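Local coordinates for protein indole-3-pyruvate decarboxylase (Azospirillum brasilense, PDB 2NXW) that decarboxylates indole-3-pyruvate and phenylpyruvate to the corresponding aldehydes, using thiamine diphosphate and a metal ion, a step in the synthesis of the plant hormone auxin, at residues V231-Y236 with I335-L340; D156-A161 with R185-A190; M377-A382 with A517-A522. One frame throughout, in Å; residues are numbered along the deposited sequence.

Contact 1: residues V231-Y236 with I335-L340; sequences VEVRRY and IPLAGL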
loop_
_atom_site.group_PDB
_atom_site.type_symbol
_atom_site.label_atom_id
_atom_site.label_comp_id
_atom_site.label_asym_id
_atom_site.label_seq_id
_atom_site.Cartn_x
_atom_site.Cartn_y
_atom_site.Cartn_z
ATOM N N VAL A 231 8.994 13.702 26.264
ATOM C CA VAL A 231 8.645 14.851 25.428
ATOM C C VAL A 231 7.288 15.516 25.647
ATOM O O VAL A 231 7.216 16.740 25.718
ATOM C CB VAL A 231 8.843 14.522 23.903
ATOM C CG1 VAL A 231 7.738 13.636 23.388
ATOM C CG2 VAL A 231 8.926 15.806 23.100
ATOM N N GLU A 232 6.215 14.744 25.773
ATOM C CA GLU A 232 4.912 15.376 25.974
ATOM C C GLU A 232 4.819 16.208 27.256
ATOM O O GLU A 232 4.040 17.158 27.327
ATOM C CB GLU A 232 3.791 14.337 25.952
ATOM C CG GLU A 232 3.553 13.706 24.585
ATOM C CD GLU A 232 2.289 12.870 24.556
ATOM O OE1 GLU A 232 1.941 12.305 25.611
ATOM O OE2 GLU A 232 1.652 12.774 23.482
ATOM N N VAL A 233 5.609 15.862 28.266
ATOM C CA VAL A 233 5.587 16.618 29.513
ATOM C C VAL A 233 6.070 18.035 29.219
ATOM O O VAL A 233 5.512 19.010 29.723
ATOM C CB VAL A 233 6.487 15.967 30.577
ATOM C CG1 VAL A 233 6.584 16.876 31.821
ATOM C CG2 VAL A 233 5.907 14.600 30.976
ATOM N N ARG A 234 7.103 18.151 28.393
ATOM C CA ARG A 234 7.602 19.474 28.038
ATOM C C ARG A 234 6.637 20.182 27.087
ATOM O O ARG A 234 6.283 21.342 27.298
ATOM C CB ARG A 234 8.973 19.383 27.364
ATOM C CG ARG A 234 9.574 20.756 27.095
ATOM C CD ARG A 234 10.684 20.710 26.072
ATOM N NE ARG A 234 11.726 19.754 26.419
ATOM C CZ ARG A 234 12.506 19.842 27.490
ATOM N NH1 ARG A 234 12.366 20.852 28.336
ATOM N NH2 ARG A 234 13.430 18.919 27.707
ATOM N N ARG A 235 6.198 19.482 26.044
ATOM C CA ARG A 235 5.311 20.104 25.061
ATOM C C ARG A 235 4.029 20.666 25.666
ATOM O O ARG A 235 3.589 21.759 25.292
ATOM C CB ARG A 235 4.956 19.105 23.956
ATOM C CG ARG A 235 6.153 18.603 23.140
ATOM C CD ARG A 235 6.838 19.703 22.328
ATOM N NE ARG A 235 7.855 19.120 21.450
ATOM C CZ ARG A 235 9.171 19.265 21.593
ATOM N NH1 ARG A 235 9.671 19.998 22.583
ATOM N NH2 ARG A 235 9.992 18.649 20.755
ATOM N N TYR A 236 3.450 19.937 26.615
ATOM C CA TYR A 236 2.198 20.358 27.230
ATOM C C TYR A 236 2.331 21.217 28.491
ATOM O O TYR A 236 1.338 21.507 29.169
ATOM C CB TYR A 236 1.322 19.127 27.495
ATOM C CG TYR A 236 0.962 18.369 26.226
ATOM C CD1 TYR A 236 0.616 19.058 25.060
ATOM C CD2 TYR A 236 0.980 16.975 26.185
ATOM C CE1 TYR A 236 0.299 18.384 23.880
ATOM C CE2 TYR A 236 0.659 16.278 24.999
ATOM C CZ TYR A 236 0.323 16.999 23.855
ATOM O OH TYR A 236 0.010 16.340 22.691
ATOM N N ILE A 335 -7.347 9.632 26.663
ATOM C CA ILE A 335 -6.765 9.976 27.948
ATOM C C ILE A 335 -5.665 11.007 27.746
ATOM O O ILE A 335 -4.546 10.661 27.363
ATOM C CB ILE A 335 -6.163 8.742 28.648
ATOM C CG1 ILE A 335 -7.282 7.748 28.979
ATOM C CG2 ILE A 335 -5.397 9.170 29.903
ATOM C CD1 ILE A 335 -6.859 6.599 29.859
ATOM N N PRO A 336 -5.977 12.291 27.967
ATOM C CA PRO A 336 -4.971 13.344 27.802
ATOM C C PRO A 336 -3.934 13.173 28.902
ATOM O O PRO A 336 -4.270 12.793 30.018
ATOM C CB PRO A 336 -5.785 14.628 27.947
ATOM C CG PRO A 336 -6.920 14.218 28.851
ATOM C CD PRO A 336 -7.288 12.854 28.340
ATOM N N LEU A 337 -2.672 13.428 28.583
ATOM C CA LEU A 337 -1.609 13.276 29.563
ATOM C C LEU A 337 -1.847 14.122 30.816
ATOM O O LEU A 337 -1.638 13.650 31.931
ATOM C CB LEU A 337 -0.261 13.634 28.935
ATOM C CG LEU A 337 0.963 13.183 29.739
ATOM C CD1 LEU A 337 0.998 11.664 29.799
ATOM C CD2 LEU A 337 2.237 13.709 29.100
ATOM N N ALA A 338 -2.285 15.365 30.637
ATOM C CA ALA A 338 -2.537 16.231 31.777
ATOM C C ALA A 338 -3.602 15.625 32.686
ATOM O O ALA A 338 -3.517 15.738 33.910
ATOM C CB ALA A 338 -2.973 17.615 31.306
ATOM N N GLY A 339 -4.591 14.972 32.076
ATOM C CA GLY A 339 -5.662 14.354 32.845
ATOM C C GLY A 339 -5.193 13.146 33.631
ATOM O O GLY A 339 -5.614 12.931 34.775
ATOM N N LEU A 340 -4.325 12.342 33.024
ATOM C CA LEU A 340 -3.789 11.164 33.692
ATOM C C LEU A 340 -2.963 11.607 34.899
ATOM O O LEU A 340 -3.061 11.025 35.978
ATOM C CB LEU A 340 -2.902 10.367 32.733
ATOM C CG LEU A 340 -2.141 9.208 33.367
ATOM C CD1 LEU A 340 -3.128 8.139 33.827
ATOM C CD2 LEU A 340 -1.148 8.634 32.361
#
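Leu337 sets a single methyl against Glu232 and Val233 of helix 231-235. Its CD2 lies 3.6 Å from Glu232 CB, passes 3.8 Å from Glu232 OE1 and stops 4.2 Å from Val233 CG2. With CG anti to the backbone N (chi1 -165°), the leucine sends this branch ahead toward the helix, and CD2 supplies the close approaches. This is the dense side: Leu337 also rests on Leu296 of strand 292-296 and Ala320 of the adjacent strand 317-321, and Val233 on Leu296. Both helices thus pack at the mixed sheet of the central domain, helix 231-235 directly after strand 225-229 and helix 337-346 after the edge strand 330-333, with Pro336 as its N-cap. Apolar though the touch at CB is, Glu232 runs on extended past the methyl, and its buried OE2 is held by a salt bridge to Lys110 NZ and a hydrogen bond from Asp322 N. Packing is looser around Tyr236, just past the helix end: its side chain points toward 335-340, but Tyr236 CD2 comes no nearer than 4.5 Å to Leu337 CB, while the ring also touches Ser176.

Contact 2: residues D156-A161 with R185-A190; sequences DDPAKA and RNMVNA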
loop_
_atom_site.group_PDB
_atom_site.type_symbol
_atom_site.label_atom_id
_atom_site.label_comp_id
_atom_site.label_asym_id
_atom_site.label_seq_id
_atom_site.Cartn_x
_atom_site.Cartn_y
_atom_site.Cartn_z
ATOM N N ASP A 156 -10.752 27.279 1.255
ATOM C CA ASP A 156 -11.340 27.774 0.016
ATOM C C ASP A 156 -12.798 28.217 0.147
ATOM O O ASP A 156 -13.459 28.499 -0.855
ATOM C CB ASP A 156 -11.241 26.703 -1.074
ATOM C CG ASP A 156 -11.895 25.395 -0.672
ATOM O OD1 ASP A 156 -12.664 25.370 0.312
ATOM O OD2 ASP A 156 -11.644 24.382 -1.357
ATOM N N ASP A 157 -13.295 28.266 1.375
ATOM C CA ASP A 157 -14.673 28.685 1.630
ATOM C C ASP A 157 -14.655 29.601 2.848
ATOM O O ASP A 157 -14.550 29.129 3.982
ATOM C CB ASP A 157 -15.550 27.466 1.913
ATOM C CG ASP A 157 -17.016 27.821 2.071
ATOM O OD1 ASP A 157 -17.312 28.981 2.423
ATOM O OD2 ASP A 157 -17.868 26.934 1.853
ATOM N N PRO A 158 -14.757 30.924 2.631
ATOM C CA PRO A 158 -14.737 31.878 3.744
ATOM C C PRO A 158 -15.763 31.643 4.848
ATOM O O PRO A 158 -15.507 31.961 6.004
ATOM C CB PRO A 158 -14.903 33.235 3.050
ATOM C CG PRO A 158 -15.629 32.896 1.789
ATOM C CD PRO A 158 -14.983 31.611 1.350
ATOM N N ALA A 159 -16.914 31.073 4.507
ATOM C CA ALA A 159 -17.924 30.816 5.522
ATOM C C ALA A 159 -17.474 29.721 6.486
ATOM O O ALA A 159 -17.819 29.749 7.665
ATOM C CB ALA A 159 -19.248 30.419 4.863
ATOM N N LYS A 160 -16.698 28.763 5.980
ATOM C CA LYS A 160 -16.227 27.642 6.792
ATOM C C LYS A 160 -14.812 27.818 7.343
ATOM O O LYS A 160 -14.389 27.066 8.217
ATOM C CB LYS A 160 -16.258 26.348 5.971
ATOM C CG LYS A 160 -17.622 25.953 5.445
ATOM C CD LYS A 160 -17.531 24.679 4.619
ATOM C CE LYS A 160 -18.892 24.265 4.069
ATOM N NZ LYS A 160 -18.809 23.011 3.269
ATOM N N ALA A 161 -14.097 28.816 6.838
ATOM C CA ALA A 161 -12.712 29.055 7.254
ATOM C C ALA A 161 -12.469 29.154 8.764
ATOM O O ALA A 161 -11.572 28.501 9.301
ATOM C CB ALA A 161 -12.178 30.302 6.562
ATOM N N ARG A 185 -4.973 31.898 -3.362
ATOM C CA ARG A 185 -4.655 33.317 -3.280
ATOM C C ARG A 185 -5.823 34.300 -3.338
ATOM O O ARG A 185 -5.714 35.402 -2.804
ATOM C CB ARG A 185 -3.595 33.696 -4.316
ATOM C CG ARG A 185 -3.930 33.394 -5.747
ATOM C CD ARG A 185 -2.855 33.998 -6.623
ATOM N NE ARG A 185 -2.912 33.511 -7.993
ATOM C CZ ARG A 185 -1.996 33.785 -8.914
ATOM N NH1 ARG A 185 -0.953 34.545 -8.606
ATOM N NH2 ARG A 185 -2.116 33.287 -10.137
ATOM N N ASN A 186 -6.934 33.910 -3.957
ATOM C CA ASN A 186 -8.089 34.811 -4.032
ATOM C C ASN A 186 -8.911 34.807 -2.740
ATOM O O ASN A 186 -9.877 35.567 -2.606
ATOM C CB ASN A 186 -8.983 34.452 -5.235
ATOM C CG ASN A 186 -9.636 33.085 -5.100
ATOM O OD1 ASN A 186 -9.003 32.119 -4.667
ATOM N ND2 ASN A 186 -10.908 32.992 -5.493
ATOM N N MET A 187 -8.524 33.962 -1.787
ATOM C CA MET A 187 -9.224 33.875 -0.510
ATOM C C MET A 187 -8.507 34.630 0.604
ATOM O O MET A 187 -9.076 34.878 1.665
ATOM C CB MET A 187 -9.406 32.413 -0.098
ATOM C CG MET A 187 -10.392 31.632 -0.960
ATOM S SD MET A 187 -12.062 32.329 -0.841
ATOM C CE MET A 187 -12.862 31.583 -2.279
ATOM N N VAL A 188 -7.255 35.001 0.358
ATOM C CA VAL A 188 -6.463 35.723 1.348
ATOM C C VAL A 188 -7.174 36.947 1.919
ATOM O O VAL A 188 -7.198 37.158 3.138
ATOM C CB VAL A 188 -5.108 36.171 0.737
ATOM C CG1 VAL A 188 -4.380 37.150 1.665
ATOM C CG2 VAL A 188 -4.246 34.943 0.484
ATOM N N ASN A 189 -7.778 37.735 1.037
ATOM C CA ASN A 189 -8.449 38.957 1.459
ATOM C C ASN A 189 -9.950 38.845 1.645
ATOM O O ASN A 189 -10.624 39.848 1.888
ATOM C CB ASN A 189 -8.112 40.069 0.467
ATOM C CG ASN A 189 -6.641 40.440 0.500
ATOM O OD1 ASN A 189 -6.170 41.054 1.457
ATOM N ND2 ASN A 189 -5.908 40.058 -0.537
ATOM N N ALA A 190 -10.480 37.632 1.549
ATOM C CA ALA A 190 -11.916 37.439 1.729
ATOM C C ALA A 190 -12.299 37.671 3.181
ATOM O O ALA A 190 -11.594 37.242 4.099
ATOM C CB ALA A 190 -12.315 36.034 1.309
#
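Met187 lays its thioether against the turn that follows strand 152-154. SD sits 3.7 Å from Pro158 CD, and the terminal CE comes to 3.4 Å from the backbone O of Asp156, a van der Waals touch of a methyl on a carbonyl oxygen. The side chain crosses the proline ring at about a right angle. A bend in the methionine makes this double touch possible: CG is anti to the carbonyl carbon, and chi2 of -63° folds the chain so that the sulfur meets the ring while CE continues to Asp156. On another part of the same ring, Pro158 CB lies 4.2 Å from Ala190 CB, a lighter apolar touch. Were Met187 replaced by an alanine, Pro158 CD and the Asp156 carbonyl would probably lose the thioether that covers them, and a gap would be likely to open between the two loops.

Behind these atoms, each loop is set by its own bonds. Asp157 OD1 accepts from Ala159 N at 3.0 Å, closing an Asx turn around Pro158; the donor meets the anti side of the carboxylate, 29° out of its plane. Across from it, Ala190 N bonds to Met187 O at 3.1 Å in a type I beta turn, which brings Ala190 back beside the proline. Further out, Asp156 OD2 forms a salt bridge with Arg154 NE, Asn186 OD1 accepts from Thr122 N, and Val188 packs on Phe50 and Val53 of helix 48-57. The contact therefore joins loops following strands 152-154 and 179-184, adjacent parallel strands at one edge of the six-stranded sheet in the N-terminal thiamine diphosphate-binding domain; helix 161-175 links the two strands in a beta-alpha-beta crossover.

Contact 3: residues M377-A382 with A517-A522; sequences MDIARA and AELKAA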
loop_
_atom_site.group_PDB
_atom_site.type_symbol
_atom_site.label_atom_id
_atom_site.label_comp_id
_atom_site.label_asym_id
_atom_site.label_seq_id
_atom_site.Cartn_x
_atom_site.Cartn_y
_atom_site.Cartn_z
ATOM N N MET A 377 35.936 16.524 22.780
ATOM C CA MET A 377 35.838 16.739 24.221
ATOM C C MET A 377 36.482 18.049 24.677
ATOM O O MET A 377 36.114 18.589 25.723
ATOM C CB MET A 377 36.433 15.560 24.997
ATOM C CG MET A 377 35.658 14.255 24.821
ATOM S SD MET A 377 33.865 14.391 25.039
ATOM C CE MET A 377 33.738 14.527 26.812
ATOM N N ASP A 378 37.439 18.553 23.905
ATOM C CA ASP A 378 38.074 19.818 24.249
ATOM C C ASP A 378 37.066 20.941 24.044
ATOM O O ASP A 378 37.066 21.929 24.783
ATOM C CB ASP A 378 39.304 20.060 23.383
ATOM C CG ASP A 378 40.391 19.041 23.643
ATOM O OD1 ASP A 378 40.699 18.809 24.829
ATOM O OD2 ASP A 378 40.931 18.485 22.663
ATOM N N ILE A 379 36.208 20.796 23.039
ATOM C CA ILE A 379 35.195 21.813 22.788
ATOM C C ILE A 379 34.201 21.798 23.950
ATOM O O ILE A 379 33.798 22.851 24.439
ATOM C CB ILE A 379 34.499 21.565 21.434
ATOM C CG1 ILE A 379 35.528 21.703 20.308
ATOM C CG2 ILE A 379 33.357 22.581 21.236
ATOM C CD1 ILE A 379 34.989 21.301 18.935
ATOM N N ALA A 380 33.831 20.612 24.433
ATOM C CA ALA A 380 32.927 20.535 25.572
ATOM C C ALA A 380 33.595 21.173 26.800
ATOM O O ALA A 380 32.959 21.926 27.537
ATOM C CB ALA A 380 32.555 19.078 25.864
ATOM N N ARG A 381 34.876 20.889 27.022
ATOM C CA ARG A 381 35.560 21.473 28.172
ATOM C C ARG A 381 35.637 22.989 28.060
ATOM O O ARG A 381 35.496 23.687 29.065
ATOM C CB ARG A 381 36.979 20.907 28.329
ATOM C CG ARG A 381 37.027 19.463 28.803
ATOM C CD ARG A 381 38.471 18.949 28.847
ATOM N NE ARG A 381 38.537 17.510 28.599
ATOM C CZ ARG A 381 38.144 16.578 29.460
ATOM N NH1 ARG A 381 37.661 16.919 30.647
ATOM N NH2 ARG A 381 38.211 15.298 29.122
ATOM N N ALA A 382 35.848 23.505 26.849
ATOM C CA ALA A 382 35.955 24.958 26.681
ATOM C C ALA A 382 34.655 25.640 27.075
ATOM O O ALA A 382 34.650 26.640 27.797
ATOM C CB ALA A 382 36.312 25.301 25.242
ATOM N N ALA A 517 44.680 26.050 22.525
ATOM C CA ALA A 517 44.856 27.424 22.989
ATOM C C ALA A 517 44.058 28.370 22.087
ATOM O O ALA A 517 43.405 29.292 22.577
ATOM C CB ALA A 517 46.337 27.802 22.985
ATOM N N GLU A 518 44.089 28.133 20.779
ATOM C CA GLU A 518 43.342 28.982 19.851
ATOM C C GLU A 518 41.845 28.835 20.095
ATOM O O GLU A 518 41.096 29.807 20.020
ATOM C CB GLU A 518 43.686 28.619 18.409
ATOM C CG GLU A 518 45.112 28.992 18.032
ATOM C CD GLU A 518 45.540 28.429 16.694
ATOM O OE1 GLU A 518 44.853 27.531 16.151
ATOM O OE2 GLU A 518 46.584 28.875 16.180
ATOM N N LEU A 519 41.402 27.618 20.385
ATOM C CA LEU A 519 39.992 27.394 20.663
ATOM C C LEU A 519 39.547 28.184 21.894
ATOM O O LEU A 519 38.492 28.829 21.886
ATOM C CB LEU A 519 39.735 25.900 20.898
ATOM C CG LEU A 519 38.386 25.492 21.499
ATOM C CD1 LEU A 519 37.258 25.760 20.513
ATOM C CD2 LEU A 519 38.437 24.006 21.857
ATOM N N LYS A 520 40.344 28.143 22.959
ATOM C CA LYS A 520 39.980 28.848 24.184
ATOM C C LYS A 520 39.858 30.344 23.913
ATOM O O LYS A 520 38.882 30.979 24.338
ATOM C CB LYS A 520 41.029 28.589 25.277
ATOM C CG LYS A 520 40.544 28.811 26.708
ATOM C CD LYS A 520 40.669 30.255 27.128
ATOM C CE LYS A 520 40.306 30.435 28.599
ATOM N NZ LYS A 520 40.394 31.865 29.008
ATOM N N ALA A 521 40.832 30.902 23.204
ATOM C CA ALA A 521 40.818 32.330 22.884
ATOM C C ALA A 521 39.636 32.707 21.999
ATOM O O ALA A 521 38.969 33.718 22.234
ATOM C CB ALA A 521 42.129 32.734 22.200
ATOM N N ALA A 522 39.366 31.895 20.984
ATOM C CA ALA A 522 38.263 32.186 20.078
ATOM C C ALA A 522 36.908 32.128 20.764
ATOM O O ALA A 522 36.026 32.928 20.444
ATOM C CB ALA A 522 38.291 31.217 18.896
#
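Leu519 pushes its CD2 methyl against one turn of helix 376-388, resting over the backbone carbonyl of Asp378 with CD2 3.8 Å from Asp378 O. The same methyl is 4.0 Å from Ile379 CG1, 4.2 Å from Ala382 CB and 4.3 Å from Asp378 CB. Chi1 of 167°, with CG anti to the backbone N, carries the leucine fork across to the other helix, where Ile379 meets it at about a right angle. The local axes run 10.2 Å apart at closest approach and cross at -36°. Ala382, with only a CB, probably helps the backbones approach: Ala382 CA is 6.1 Å from Lys520 CA. Ile379 continues inward onto Ile472, Phe474 and Ala538, and Ala522 rests on Val511, Val513 and Ile536, so both helices lie against the C-terminal cofactor-binding sheet; the Ile379 side chain is about 10 Å from the thiamine diphosphate. Asp378 OD2 accepts from Ala375 N, and Lys520 NZ pairs with Asp524 OD2; Asp378 OD1 also has a long, weak ion pair with Arg516 NH1, just before 517-522. Between the two segments the contact is van der Waals, so it depends on shape fit rather than on directional bonds.

Contacts 1 and 3 are buried and contact 2 lies at the surface, and each belongs to a different sheet: 2 to the N-terminal parallel sheet, 1 to the mixed central one, 3 to the C-terminal parallel one. The two core contacts share a design, one leucine methyl probing a neighbouring helix, and are joined along the chain because helix 376-388 is the next helix after 337-346. They lie on opposite sides of the chain's centre, their centres about 39 Å apart. Contact 2 instead joins loops and relies on a sulfur and a proline. Of the three, contact 3 approaches the cofactor, while contacts 1 and 2 lie away from the cofactor and metal sites.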